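PDB 3VF1: 11R-lipoxygenase from Gersemia fruticosa, which is a calcium-dependent lipoxygenase, a non-heme iron dioxygenase that probably adds molecular oxygen to polyunsaturated fatty acids at carbon 11 with R stereochemistry. Local coordinates for residues His397-Trp408 with Thr425-Arg436; Thr570-Phe580 with Leu687-Ile698. All blocks are in the same frame, centred on the assembly; numbering follows the deposited sequence.

How the contacts relate
The chain starts in the N-terminal PLAT beta sandwich, then enters the mostly helical lipoxygenase domain that holds both contacts. Contact 1 comes first. Helix 369-410 runs through the iron site, and after a short link made largely of helix 416-425 the chain turns back, so that helix 428-438 packs on it. Contact 2 opens only after this loop has closed, so the two follow in series and neither nests nor crosses. It closes a far longer loop, bringing the C-terminal tail 687-698 back onto helix 557-579. The iron joins them: His397 comes from contact 1, and His575, Asn579 and the Ile698 carboxylate from contact 2.

Contact 1. Residues His397-Trp408 with Thr425-Arg436. With FE2 (Fe (II) ion), chain E.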
loop_
_atom_site.group_PDB
_atom_site.type_symbol
_atom_site.label_atom_id
_atom_site.label_comp_id
_atom_site.label_asym_id
_atom_site.label_seq_id
_atom_site.Cartn_x
_atom_site.Cartn_y
_atom_site.Cartn_z
ATOM N N HIS A 397 2.182 4.155 -1.012
ATOM C CA HIS A 397 2.129 4.846 0.272
ATOM C C HIS A 397 1.744 6.320 0.126
ATOM O O HIS A 397 0.722 6.753 0.661
ATOM C CB HIS A 397 3.468 4.720 1.006
ATOM C CG HIS A 397 3.684 3.384 1.647
ATOM N ND1 HIS A 397 3.724 3.214 3.015
ATOM C CD2 HIS A 397 3.867 2.154 1.110
ATOM C CE1 HIS A 397 3.925 1.938 3.292
ATOM N NE2 HIS A 397 4.015 1.274 2.154
ATOM N N LEU A 398 2.555 7.087 -0.594
ATOM C CA LEU A 398 2.377 8.536 -0.655
ATOM C C LEU A 398 1.178 8.972 -1.502
ATOM O O LEU A 398 0.485 9.924 -1.150
ATOM C CB LEU A 398 3.654 9.205 -1.170
ATOM C CG LEU A 398 4.910 8.948 -0.330
ATOM C CD1 LEU A 398 6.082 9.766 -0.850
ATOM C CD2 LEU A 398 4.660 9.250 1.141
ATOM N N MET A 399 0.930 8.281 -2.609
ATOM C CA MET A 399 -0.160 8.660 -3.508
ATOM C C MET A 399 -1.540 8.364 -2.918
ATOM O O MET A 399 -2.537 8.947 -3.342
ATOM C CB MET A 399 -0.009 7.958 -4.860
ATOM C CG MET A 399 1.027 8.596 -5.779
ATOM S SD MET A 399 0.521 10.217 -6.394
ATOM C CE MET A 399 -0.788 9.770 -7.534
ATOM N N MET A 400 -1.601 7.465 -1.942
ATOM C CA MET A 400 -2.878 7.088 -1.343
ATOM C C MET A 400 -3.187 7.860 -0.062
ATOM O O MET A 400 -4.340 7.922 0.359
ATOM C CB MET A 400 -2.910 5.585 -1.049
ATOM C CG MET A 400 -3.034 4.703 -2.281
ATOM S SD MET A 400 -4.507 5.056 -3.256
ATOM C CE MET A 400 -3.811 6.016 -4.595
ATOM N N GLU A 401 -2.169 8.449 0.556
ATOM C CA GLU A 401 -2.359 9.137 1.830
ATOM C C GLU A 401 -3.374 10.282 1.737
ATOM O O GLU A 401 -4.203 10.450 2.632
ATOM C CB GLU A 401 -1.027 9.664 2.368
ATOM C CG GLU A 401 -1.125 10.251 3.767
ATOM C CD GLU A 401 0.195 10.801 4.266
ATOM O OE1 GLU A 401 1.240 10.517 3.639
ATOM O OE2 GLU A 401 0.189 11.520 5.287
ATOM N N PRO A 402 -3.313 11.073 0.654
ATOM C CA PRO A 402 -4.226 12.212 0.499
ATOM C C PRO A 402 -5.702 11.842 0.649
ATOM O O PRO A 402 -6.482 12.663 1.129
ATOM C CB PRO A 402 -3.941 12.690 -0.925
ATOM C CG PRO A 402 -2.535 12.292 -1.173
ATOM C CD PRO A 402 -2.351 10.990 -0.458
ATOM N N THR A 403 -6.080 10.631 0.247
ATOM C CA THR A 403 -7.476 10.213 0.326
ATOM C C THR A 403 -7.887 9.998 1.778
ATOM O O THR A 403 -9.047 10.200 2.136
ATOM C CB THR A 403 -7.747 8.920 -0.473
ATOM O OG1 THR A 403 -7.106 7.808 0.165
ATOM C CG2 THR A 403 -7.249 9.055 -1.910
ATOM N N ALA A 404 -6.936 9.591 2.611
ATOM C CA ALA A 404 -7.203 9.405 4.032
ATOM C C ALA A 404 -7.390 10.759 4.702
ATOM O O ALA A 404 -8.317 10.952 5.484
ATOM C CB ALA A 404 -6.066 8.638 4.692
ATOM N N VAL A 405 -6.505 11.697 4.379
ATOM C CA VAL A 405 -6.556 13.033 4.963
ATOM C C VAL A 405 -7.835 13.760 4.556
ATOM O O VAL A 405 -8.479 14.409 5.380
ATOM C CB VAL A 405 -5.334 13.877 4.541
ATOM C CG1 VAL A 405 -5.460 15.300 5.064
ATOM C CG2 VAL A 405 -4.048 13.235 5.040
ATOM N N SER A 406 -8.204 13.644 3.284
ATOM C CA SER A 406 -9.393 14.318 2.778
ATOM C C SER A 406 -10.660 13.727 3.389
ATOM O O SER A 406 -11.647 14.434 3.589
ATOM C CB SER A 406 -9.459 14.234 1.252
ATOM O OG SER A 406 -10.586 14.940 0.765
ATOM N N SER A 407 -10.635 12.431 3.684
ATOM C CA SER A 407 -11.774 11.773 4.313
ATOM C C SER A 407 -12.079 12.408 5.664
ATOM O O SER A 407 -13.233 12.705 5.975
ATOM C CB SER A 407 -11.508 10.278 4.498
ATOM O OG SER A 407 -11.484 9.600 3.253
ATOM N N TRP A 408 -11.039 12.612 6.466
ATOM C CA TRP A 408 -11.200 13.183 7.798
ATOM C C TRP A 408 -11.649 14.640 7.742
ATOM O O TRP A 408 -12.354 15.114 8.632
ATOM C CB TRP A 408 -9.894 13.073 8.589
ATOM C CG TRP A 408 -9.637 11.698 9.130
ATOM C CD1 TRP A 408 -8.818 10.745 8.599
ATOM C CD2 TRP A 408 -10.207 11.122 10.312
ATOM N NE1 TRP A 408 -8.842 9.612 9.376
ATOM C CE2 TRP A 408 -9.688 9.818 10.434
ATOM C CE3 TRP A 408 -11.106 11.583 11.277
ATOM C CZ2 TRP A 408 -10.040 8.969 11.482
ATOM C CZ3 TRP A 408 -11.454 10.739 12.318
ATOM C CH2 TRP A 408 -10.922 9.447 12.411
ATOM N N THR A 425 -8.148 2.608 4.194
ATOM C CA THR A 425 -7.209 3.704 4.418
ATOM C C THR A 425 -6.651 3.651 5.835
ATOM O O THR A 425 -5.885 4.520 6.247
ATOM C CB THR A 425 -7.874 5.077 4.202
ATOM O OG1 THR A 425 -8.940 5.255 5.144
ATOM C CG2 THR A 425 -8.413 5.194 2.784
ATOM N N LYS A 426 -7.037 2.619 6.575
ATOM C CA LYS A 426 -6.627 2.481 7.965
ATOM C C LYS A 426 -5.121 2.268 8.082
ATOM O O LYS A 426 -4.567 1.349 7.475
ATOM C CB LYS A 426 -7.365 1.308 8.609
ATOM C CG LYS A 426 -7.503 1.418 10.115
ATOM C CD LYS A 426 -8.167 0.183 10.701
ATOM C CE LYS A 426 -8.261 0.271 12.213
ATOM N NZ LYS A 426 -8.699 -1.016 12.823
ATOM N N GLY A 427 -4.463 3.127 8.855
ATOM C CA GLY A 427 -3.061 2.943 9.183
ATOM C C GLY A 427 -2.077 3.623 8.248
ATOM O O GLY A 427 -0.878 3.637 8.522
ATOM N N ILE A 428 -2.566 4.189 7.150
ATOM C CA ILE A 428 -1.675 4.768 6.148
ATOM C C ILE A 428 -0.996 6.044 6.646
ATOM O O ILE A 428 0.163 6.299 6.324
ATOM C CB ILE A 428 -2.409 5.054 4.817
ATOM C CG1 ILE A 428 -1.390 5.341 3.711
ATOM C CG2 ILE A 428 -3.384 6.212 4.974
ATOM C CD1 ILE A 428 -1.993 5.428 2.326
ATOM N N MET A 429 -1.711 6.844 7.429
ATOM C CA MET A 429 -1.143 8.079 7.963
ATOM C C MET A 429 -0.037 7.784 8.972
ATOM O O MET A 429 1.008 8.436 8.970
ATOM C CB MET A 429 -2.227 8.945 8.606
ATOM C CG MET A 429 -2.996 9.803 7.614
ATOM S SD MET A 429 -4.267 10.834 8.381
ATOM C CE MET A 429 -5.432 9.592 8.923
ATOM N N ALA A 430 -0.269 6.798 9.833
ATOM C CA ALA A 430 0.724 6.411 10.829
ATOM C C ALA A 430 2.029 5.964 10.174
ATOM O O ALA A 430 3.100 6.480 10.500
ATOM C CB ALA A 430 0.175 5.305 11.720
ATOM N N ILE A 431 1.940 5.009 9.251
ATOM C CA ILE A 431 3.133 4.436 8.632
ATOM C C ILE A 431 3.899 5.456 7.788
ATOM O O ILE A 431 5.128 5.433 7.749
ATOM C CB ILE A 431 2.799 3.204 7.757
ATOM C CG1 ILE A 431 4.084 2.516 7.289
ATOM C CG2 ILE A 431 1.959 3.602 6.551
ATOM C CD1 ILE A 431 4.998 2.077 8.415
ATOM N N ASN A 432 3.177 6.346 7.115
ATOM C CA ASN A 432 3.814 7.359 6.277
ATOM C C ASN A 432 4.528 8.423 7.102
ATOM O O ASN A 432 5.549 8.962 6.680
ATOM C CB ASN A 432 2.792 8.021 5.354
ATOM C CG ASN A 432 2.463 7.170 4.149
ATOM O OD1 ASN A 432 2.806 5.989 4.093
ATOM N ND2 ASN A 432 1.794 7.767 3.173
ATOM N N THR A 433 3.986 8.731 8.275
ATOM C CA THR A 433 4.622 9.685 9.171
ATOM C C THR A 433 5.942 9.106 9.657
ATOM O O THR A 433 6.944 9.813 9.752
ATOM C CB THR A 433 3.734 10.015 10.382
ATOM O OG1 THR A 433 2.514 10.624 9.938
ATOM C CG2 THR A 433 4.452 10.969 11.326
ATOM N N LEU A 434 5.934 7.812 9.963
ATOM C CA LEU A 434 7.148 7.108 10.347
ATOM C C LEU A 434 8.110 7.063 9.165
ATOM O O LEU A 434 9.312 7.286 9.320
ATOM C CB LEU A 434 6.820 5.686 10.805
ATOM C CG LEU A 434 8.004 4.842 11.282
ATOM C CD1 LEU A 434 8.542 5.374 12.602
ATOM C CD2 LEU A 434 7.606 3.383 11.408
ATOM N N GLY A 435 7.572 6.775 7.984
ATOM C CA GLY A 435 8.369 6.711 6.773
ATOM C C GLY A 435 9.096 8.014 6.496
ATOM O O GLY A 435 10.260 8.017 6.094
ATOM N N ARG A 436 8.409 9.128 6.719
ATOM C CA ARG A 436 8.995 10.440 6.478
ATOM C C ARG A 436 10.174 10.728 7.406
ATOM O O ARG A 436 10.929 11.672 7.179
ATOM C CB ARG A 436 7.935 11.535 6.620
ATOM C CG ARG A 436 7.147 11.794 5.345
ATOM C CD ARG A 436 6.182 12.959 5.505
ATOM N NE ARG A 436 4.990 12.587 6.262
ATOM C CZ ARG A 436 3.910 12.014 5.734
ATOM N NH1 ARG A 436 3.859 11.732 4.438
ATOM N NH2 ARG A 436 2.876 11.716 6.507
HETATM FE FE FE2 E . 4.428 -0.838 2.311
HETATM O O HOH W 1 6.188 -1.585 3.673
#
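His397 and Asn432 join two helices of the lipoxygenase catalytic domain, 369-410 and 428-438. Their short segments cross at -130°. His397 binds the iron through NE2 at 2.2 Å. His392, His575, Asn579, Ile698 and a water complete the site.

Polar bonds come first. His397 ND1 donates to Asn432 OD1 at 3.1 Å, in the plane of the ring. Ring and amide are nearly coplanar, so Asn432 probably fixes the rotation of this iron ligand. Asn432 ND2 spends its two hydrogens on this helix. One goes to His397 O at 2.9 Å, from above the carbonyl plane. The other goes to Glu401 OE1 at 2.8 Å, from above the carboxylate plane.

Glu401 reaches across because its chain is extended, with CG anti to the backbone N (chi1 -173°). Arg436 forms an end-on salt bridge with it: NH1 donates to the syn lone pair of OE1, and NH2 donates to OE2. Val181 N also forms a hydrogen bond with OE2. A glutamine here would probably leave the Arg436 guanidinium without its charged mate.

Apolar packing fills the rest. Ile428 sits as a knob among His397, Met400, Glu401 and Ala404. Its CG2 meets Ala404 CB at 3.6 Å. Met429 makes an oblique Met-aromatic contact with Trp408, where Met429 CE lies 3.4 Å from Trp408 NE1.

Contact 2. Residues Thr570-Phe580 with Leu687-Ile698; sequences TCSCQHAAVNF and LIPGHVPNSIAI. With FE2 (Fe (II) ion), chain E.
The non-heme iron site draws three ligands from this contact. His575 NE2 binds the metal at 2.2 Å, Asn579 OD1 at 2.3 Å and Ile698 OXT at 2.3 Å. His392, His397 and a water complete the shell. His575 CG stands anti to the backbone N (chi1 177°), which carries the ring from helix 557-579 toward the metal. Ile696 lies over one face of this ring, its CG2 4.0 Å from the centroid in a CH-pi contact. At the ring's other nitrogen, His575 ND1 donates to a water at 3.0 Å. The same water lies within hydrogen-bonding distance of Ser572 O and Ser695 O, and so links helix and tail.

An iron ligand supplied by the C-terminal carboxylate is a hallmark of the lipoxygenase fold. The tail lies along the helix, which has a wider pi-type turn at 570-574. No direct hydrogen bond joins the two segments, and apolar contacts do much of the packing. Ala576 CB meets Val692 CG1 at 3.7 Å. Leu687 CD2 touches the CB atoms of Cys573 and Ala577. Phe580 CE2 meets Pro693 CG at 3.4 Å, while Phe580 CZ touches Ile698 CG2.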
loop_
_atom_site.group_PDB
_atom_site.type_symbol
_atom_site.label_atom_id
_atom_site.label_comp_id
_atom_site.label_asym_id
_atom_site.label_seq_id
_atom_site.Cartn_x
_atom_site.Cartn_y
_atom_site.Cartn_z
ATOM N N THR A 570 -5.566 -0.076 -4.831
ATOM C CA THR A 570 -4.183 0.308 -4.567
ATOM C C THR A 570 -3.806 0.099 -3.102
ATOM O O THR A 570 -2.685 -0.312 -2.794
ATOM C CB THR A 570 -3.923 1.779 -4.946
ATOM O OG1 THR A 570 -4.115 1.953 -6.354
ATOM C CG2 THR A 570 -2.502 2.189 -4.582
ATOM N N CYS A 571 -4.740 0.385 -2.201
ATOM C CA CYS A 571 -4.480 0.256 -0.771
ATOM C C CYS A 571 -4.413 -1.206 -0.336
ATOM O O CYS A 571 -3.781 -1.532 0.671
ATOM C CB CYS A 571 -5.557 0.981 0.037
ATOM S SG CYS A 571 -5.538 2.780 -0.127
ATOM N N SER A 572 -5.064 -2.085 -1.092
ATOM C CA SER A 572 -5.103 -3.500 -0.742
ATOM C C SER A 572 -4.222 -4.355 -1.653
ATOM O O SER A 572 -3.160 -4.821 -1.238
ATOM C CB SER A 572 -6.546 -4.019 -0.758
ATOM O OG SER A 572 -7.142 -3.864 -2.035
ATOM N N CYS A 573 -4.662 -4.551 -2.892
ATOM C CA CYS A 573 -4.008 -5.488 -3.804
ATOM C C CYS A 573 -2.631 -5.015 -4.269
ATOM O O CYS A 573 -1.633 -5.709 -4.070
ATOM C CB CYS A 573 -4.904 -5.748 -5.016
ATOM S SG CYS A 573 -6.458 -6.558 -4.611
ATOM N N GLN A 574 -2.578 -3.841 -4.890
ATOM C CA GLN A 574 -1.329 -3.343 -5.451
ATOM C C GLN A 574 -0.228 -3.328 -4.399
ATOM O O GLN A 574 0.866 -3.839 -4.634
ATOM C CB GLN A 574 -1.512 -1.940 -6.028
ATOM C CG GLN A 574 -0.286 -1.409 -6.763
ATOM C CD GLN A 574 0.060 -2.216 -8.004
ATOM O OE1 GLN A 574 -0.628 -3.177 -8.348
ATOM N NE2 GLN A 574 1.131 -1.826 -8.681
ATOM N N HIS A 575 -0.515 -2.746 -3.240
ATOM C CA HIS A 575 0.475 -2.683 -2.172
ATOM C C HIS A 575 0.937 -4.080 -1.782
ATOM O O HIS A 575 2.123 -4.311 -1.569
ATOM C CB HIS A 575 -0.079 -1.966 -0.943
ATOM C CG HIS A 575 0.879 -1.929 0.205
ATOM N ND1 HIS A 575 0.753 -2.749 1.307
ATOM C CD2 HIS A 575 1.992 -1.186 0.415
ATOM C CE1 HIS A 575 1.740 -2.505 2.149
ATOM N NE2 HIS A 575 2.507 -1.560 1.633
ATOM N N ALA A 576 -0.005 -5.012 -1.693
ATOM C CA ALA A 576 0.316 -6.380 -1.309
ATOM C C ALA A 576 1.258 -7.022 -2.319
ATOM O O ALA A 576 2.203 -7.719 -1.947
ATOM C CB ALA A 576 -0.955 -7.208 -1.177
ATOM N N ALA A 577 0.996 -6.782 -3.599
ATOM C CA ALA A 577 1.756 -7.414 -4.671
ATOM C C ALA A 577 3.208 -6.946 -4.693
ATOM O O ALA A 577 4.115 -7.731 -4.964
ATOM C CB ALA A 577 1.093 -7.142 -6.014
ATOM N N VAL A 578 3.422 -5.667 -4.402
ATOM C CA VAL A 578 4.755 -5.080 -4.484
ATOM C C VAL A 578 5.424 -4.937 -3.117
ATOM O O VAL A 578 6.538 -4.431 -3.027
ATOM C CB VAL A 578 4.713 -3.688 -5.142
ATOM C CG1 VAL A 578 3.875 -3.723 -6.415
ATOM C CG2 VAL A 578 4.168 -2.650 -4.171
ATOM N N ASN A 579 4.750 -5.375 -2.058
ATOM C CA ASN A 579 5.284 -5.223 -0.707
ATOM C C ASN A 579 5.624 -6.560 -0.047
ATOM O O ASN A 579 6.769 -6.798 0.331
ATOM C CB ASN A 579 4.298 -4.443 0.166
ATOM C CG ASN A 579 4.898 -4.023 1.498
ATOM O OD1 ASN A 579 5.260 -2.859 1.694
ATOM N ND2 ASN A 579 4.990 -4.965 2.424
ATOM N N PHE A 580 4.630 -7.433 0.085
ATOM C CA PHE A 580 4.815 -8.686 0.816
ATOM C C PHE A 580 5.514 -9.751 -0.022
ATOM O O PHE A 580 5.794 -10.848 0.465
ATOM C CB PHE A 580 3.472 -9.202 1.335
ATOM C CG PHE A 580 2.830 -8.288 2.336
ATOM C CD1 PHE A 580 3.297 -8.229 3.637
ATOM C CD2 PHE A 580 1.769 -7.480 1.972
ATOM C CE1 PHE A 580 2.715 -7.382 4.559
ATOM C CE2 PHE A 580 1.182 -6.630 2.888
ATOM C CZ PHE A 580 1.656 -6.580 4.184
ATOM N N LEU A 687 -1.361 -12.321 -4.523
ATOM C CA LEU A 687 -2.664 -11.702 -4.738
ATOM C C LEU A 687 -3.809 -12.652 -4.405
ATOM O O LEU A 687 -4.947 -12.428 -4.804
ATOM C CB LEU A 687 -2.788 -11.188 -6.175
ATOM C CG LEU A 687 -2.018 -9.898 -6.468
ATOM C CD1 LEU A 687 -2.193 -9.493 -7.921
ATOM C CD2 LEU A 687 -2.469 -8.776 -5.541
ATOM N N ILE A 688 -3.504 -13.717 -3.672
ATOM C CA ILE A 688 -4.548 -14.542 -3.087
ATOM C C ILE A 688 -5.265 -13.683 -2.053
ATOM O O ILE A 688 -4.637 -13.199 -1.114
ATOM C CB ILE A 688 -3.970 -15.795 -2.411
ATOM C CG1 ILE A 688 -3.408 -16.747 -3.468
ATOM C CG2 ILE A 688 -5.037 -16.499 -1.586
ATOM C CD1 ILE A 688 -2.667 -17.938 -2.889
ATOM N N PRO A 689 -6.582 -13.476 -2.229
ATOM C CA PRO A 689 -7.341 -12.552 -1.376
ATOM C C PRO A 689 -7.062 -12.734 0.113
ATOM O O PRO A 689 -6.939 -11.746 0.836
ATOM C CB PRO A 689 -8.796 -12.901 -1.696
ATOM C CG PRO A 689 -8.753 -13.412 -3.093
ATOM C CD PRO A 689 -7.443 -14.137 -3.226
ATOM N N GLY A 690 -6.960 -13.982 0.558
ATOM C CA GLY A 690 -6.689 -14.274 1.955
ATOM C C GLY A 690 -5.318 -13.819 2.421
ATOM O O GLY A 690 -5.039 -13.804 3.620
ATOM N N HIS A 691 -4.457 -13.454 1.474
ATOM C CA HIS A 691 -3.114 -12.974 1.791
ATOM C C HIS A 691 -2.985 -11.460 1.610
ATOM O O HIS A 691 -1.938 -10.888 1.910
ATOM C CB HIS A 691 -2.074 -13.664 0.902
ATOM C CG HIS A 691 -1.977 -15.145 1.104
ATOM N ND1 HIS A 691 -0.991 -15.909 0.521
ATOM C CD2 HIS A 691 -2.744 -16.002 1.821
ATOM C CE1 HIS A 691 -1.149 -17.174 0.872
ATOM N NE2 HIS A 691 -2.206 -17.256 1.658
ATOM N N VAL A 692 -4.041 -10.817 1.116
ATOM C CA VAL A 692 -3.994 -9.389 0.801
ATOM C C VAL A 692 -4.645 -8.553 1.899
ATOM O O VAL A 692 -5.861 -8.593 2.066
ATOM C CB VAL A 692 -4.723 -9.088 -0.526
ATOM C CG1 VAL A 692 -4.666 -7.604 -0.843
ATOM C CG2 VAL A 692 -4.128 -9.905 -1.662
ATOM N N PRO A 693 -3.840 -7.785 2.650
ATOM C CA PRO A 693 -4.412 -6.911 3.681
ATOM C C PRO A 693 -5.372 -5.890 3.085
ATOM O O PRO A 693 -5.280 -5.585 1.897
ATOM C CB PRO A 693 -3.185 -6.206 4.270
ATOM C CG PRO A 693 -2.038 -7.086 3.940
ATOM C CD PRO A 693 -2.371 -7.703 2.617
ATOM N N ASN A 694 -6.279 -5.368 3.903
ATOM C CA ASN A 694 -7.256 -4.392 3.437
ATOM C C ASN A 694 -6.643 -3.024 3.172
ATOM O O ASN A 694 -7.147 -2.267 2.342
ATOM C CB ASN A 694 -8.397 -4.252 4.449
ATOM C CG ASN A 694 -9.537 -5.211 4.178
ATOM O OD1 ASN A 694 -10.005 -5.330 3.045
ATOM N ND2 ASN A 694 -9.991 -5.903 5.218
ATOM N N SER A 695 -5.557 -2.705 3.872
ATOM C CA SER A 695 -4.969 -1.371 3.783
ATOM C C SER A 695 -3.446 -1.384 3.719
ATOM O O SER A 695 -2.815 -2.438 3.717
ATOM C CB SER A 695 -5.402 -0.535 4.988
ATOM O OG SER A 695 -4.902 -1.091 6.191
ATOM N N ILE A 696 -2.876 -0.186 3.658
ATOM C CA ILE A 696 -1.438 0.012 3.729
ATOM C C ILE A 696 -1.067 0.385 5.158
ATOM O O ILE A 696 -1.098 1.561 5.524
ATOM C CB ILE A 696 -0.991 1.154 2.799
ATOM C CG1 ILE A 696 -1.314 0.814 1.343
ATOM C CG2 ILE A 696 0.499 1.435 2.970
ATOM C CD1 ILE A 696 -1.092 1.970 0.388
ATOM N N ALA A 697 -0.725 -0.612 5.966
ATOM C CA ALA A 697 -0.378 -0.370 7.361
ATOM C C ALA A 697 1.076 -0.734 7.646
ATOM O O ALA A 697 1.492 -0.786 8.805
ATOM C CB ALA A 697 -1.307 -1.152 8.277
ATOM N N ILE A 698 1.849 -0.981 6.592
ATOM C CA ILE A 698 3.239 -1.388 6.755
ATOM C C ILE A 698 4.032 -1.161 5.467
ATOM O O ILE A 698 5.263 -1.163 5.469
ATOM C CB ILE A 698 3.335 -2.875 7.163
ATOM C CG1 ILE A 698 4.712 -3.188 7.755
ATOM C CG2 ILE A 698 3.031 -3.781 5.975
ATOM C CD1 ILE A 698 4.944 -2.576 9.119
ATOM O OXT ILE A 698 3.468 -0.966 4.388
HETATM FE FE FE2 E . 4.428 -0.838 2.311
HETATM O O HOH W 2 -1.978 -3.923 1.349
HETATM O O HOH W 1 6.188 -1.585 3.673
#